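Local coordinates for protein 4-oxalocrotonate tautomerase (Staphylococcus aureus, PDB 2X4K) that belongs to the tautomerase enzyme family of the MIF clan, small beta-alpha-beta proteins, and forms an assembly of six chains, at residues 15-18 with 19-22. Residues are numbered along the deposited sequence; the frame is centred on the assembly and turned at random. Where two conformers were deposited one is given.
Sequences SDEQ and LKNL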
ATOM      1  N   SER A  15      -4.609  -7.191 -21.136  1.00 18.29           N
ATOM      2  CA  SER A  15      -5.084  -8.518 -21.530  1.00 17.88           C
ATOM      3  C   SER A  15      -4.707  -9.537 -20.467  1.00 17.11           C
ATOM      4  O   SER A  15      -3.781  -9.307 -19.689  1.00 16.26           O
ATOM      5  CB  SER A  15      -4.505  -8.929 -22.882  1.00 17.78           C
ATOM      6  OG  SER A  15      -3.129  -9.229 -22.762  1.00 18.20           O
ATOM      7  N   ASP A  16      -5.409 -10.666 -20.437  1.00 17.17           N
ATOM      8  CA  ASP A  16      -5.098 -11.716 -19.471  1.00 16.78           C
ATOM      9  C   ASP A  16      -3.671 -12.225 -19.670  1.00 16.14           C
ATOM     10  O   ASP A  16      -2.987 -12.529 -18.697  1.00 15.62           O
ATOM     11  CB  ASP A  16      -6.091 -12.880 -19.557  1.00 17.32           C
ATOM     12  CG  ASP A  16      -6.013 -13.790 -18.349  1.00 18.27           C
ATOM     13  OD1 ASP A  16      -6.334 -13.332 -17.232  1.00 20.04           O
ATOM     14  OD2 ASP A  16      -5.602 -14.957 -18.504  1.00 20.36           O
ATOM     15  N   GLU A  17      -3.226 -12.308 -20.927  1.00 15.93           N
ATOM     16  CA  GLU A  17      -1.869 -12.768 -21.225  1.00 16.33           C
ATOM     17  C   GLU A  17      -0.825 -11.756 -20.770  1.00 15.32           C
ATOM     18  O   GLU A  17       0.218 -12.142 -20.242  1.00 14.53           O
ATOM     19  CB  GLU A  17      -1.692 -13.063 -22.716  1.00 17.30           C
ATOM     20  CG  GLU A  17      -0.518 -14.004 -23.017  1.00 19.91           C
ATOM     21  CD  GLU A  17      -0.784 -15.444 -22.594  1.00 22.81           C
ATOM     22  OE1 GLU A  17      -1.947 -15.773 -22.270  1.00 24.94           O
ATOM     23  OE2 GLU A  17       0.171 -16.249 -22.585  1.00 25.84           O
ATOM     24  N   GLN A  18      -1.089 -10.468 -20.972  1.00 15.29           N
ATOM     25  CA  GLN A  18      -0.190  -9.427 -20.466  1.00 15.55           C
ATOM     26  C   GLN A  18      -0.037  -9.526 -18.943  1.00 14.50           C
ATOM     27  O   GLN A  18       1.076  -9.427 -18.433  1.00 14.45           O
ATOM     28  CB  GLN A  18      -0.648  -8.023 -20.904  1.00 16.62           C
ATOM     29  CG  GLN A  18      -0.317  -7.698 -22.363  1.00 18.77           C
ATOM     30  CD  GLN A  18      -0.750  -6.304 -22.774  1.00 22.16           C
ATOM     31  OE1 GLN A  18      -1.898  -5.925 -22.580  1.00 24.04           O
ATOM     32  NE2 GLN A  18       0.167  -5.541 -23.357  1.00 23.88           N
ATOM     33  N   LEU A  19      -1.160  -9.721 -18.241  0.50 14.37           N
ATOM     34  CA  LEU A  19      -1.181  -9.922 -16.782  0.50 13.85           C
ATOM     35  C   LEU A  19      -0.371 -11.152 -16.387  0.50 12.99           C
ATOM     36  O   LEU A  19       0.455 -11.100 -15.473  0.50 12.35           O
ATOM     37  CB  LEU A  19      -2.620 -10.120 -16.267  0.50 14.15           C
ATOM     38  CG  LEU A  19      -3.598  -8.947 -16.139  0.50 15.18           C
ATOM     39  CD1 LEU A  19      -4.994  -9.449 -15.781  0.50 15.88           C
ATOM     40  CD2 LEU A  19      -3.115  -7.952 -15.103  0.50 14.94           C
ATOM     41  N   LYS A  20      -0.624 -12.259 -17.080  1.00 12.94           N
ATOM     42  CA  LYS A  20       0.065 -13.523 -16.822  1.00 12.78           C
ATOM     43  C   LYS A  20       1.578 -13.334 -16.947  1.00 11.72           C
ATOM     44  O   LYS A  20       2.342 -13.724 -16.063  1.00 11.51           O
ATOM     45  CB  LYS A  20      -0.412 -14.592 -17.809  1.00 13.40           C
ATOM     46  CG  LYS A  20       0.194 -15.963 -17.582  1.00 14.72           C
ATOM     47  CD  LYS A  20      -0.486 -17.004 -18.455  1.00 17.74           C
ATOM     48  CE  LYS A  20       0.259 -18.323 -18.421  1.00 19.66           C
ATOM     49  NZ  LYS A  20       1.523 -18.253 -19.196  1.00 22.08           N
ATOM     50  N   ASN A  21       1.992 -12.705 -18.038  1.00 11.48           N
ATOM     51  CA  ASN A  21       3.400 -12.474 -18.304  1.00 11.40           C
ATOM     52  C   ASN A  21       4.011 -11.491 -17.316  1.00 10.61           C
ATOM     53  O   ASN A  21       5.142 -11.686 -16.886  1.00 10.43           O
ATOM     54  CB  ASN A  21       3.603 -11.983 -19.736  1.00 12.06           C
ATOM     55  CG  ASN A  21       3.266 -13.037 -20.760  1.00 13.73           C
ATOM     56  OD1 ASN A  21       3.309 -14.236 -20.479  1.00 15.96           O
ATOM     57  ND2 ASN A  21       2.916 -12.595 -21.953  1.00 15.22           N
ATOM     58  N   LEU A  22       3.274 -10.441 -16.958  1.00 10.45           N
ATOM     59  CA  LEU A  22       3.748  -9.488 -15.962  1.00 10.50           C
ATOM     60  C   LEU A  22       4.070 -10.195 -14.649  1.00 10.09           C
ATOM     61  O   LEU A  22       5.133  -9.983 -14.060  1.00  9.91           O
ATOM     62  CB  LEU A  22       2.683  -8.411 -15.753  1.00 10.76           C
ATOM     63  CG  LEU A  22       2.938  -7.347 -14.694  1.00 11.30           C
ATOM     64  CD1 LEU A  22       4.179  -6.533 -15.008  1.00 13.03           C
ATOM     65  CD2 LEU A  22       1.701  -6.454 -14.574  1.00 12.56           C
TER
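A capping box opens helix 16-34, the helix of the beta-alpha-beta unit between strands 5-11 and 42-48, and S15 O receives L19 N to begin its i to i+4 ladder. The box rests on two bonds: Q18 N donates to S15 OG at 3.0 Å, with an N-H...O angle of 160°, and S15 N returns a straight but weak bond to Q18 OE1 at 3.3 Å. With CG beside the backbone N (chi1 -77°) and the chain extended beyond it, Q18 reaches back toward S15. Three more amides, of K20, N21 and L22, donate to the carbonyls of D16, E17 and Q18; L22 N to Q18 O spans 2.8 Å. E17 and K20 lie side by side, pointing the same way, yet E17 OE2 and K20 NZ remain 4.2 Å apart, beyond a salt bridge, so any attraction is probably modest. D16 turns instead to a second subunit, where R59 forms a salt bridge with OD2 and N51 a hydrogen bond with OD1. L19 and L22, both buried, pack on I45 of strand 42-48, L19 also against R59 of the second subunit and L22 against T33 of a third. One turn beyond E17, the amide of N21 stands nearly perpendicular to the E17 carboxylate (85°). N21 ND2 lies 3.2 Å from E17 O, but the angle is too poor for a hydrogen bond. E17 O instead accepts from N21 N, at 2.9 Å.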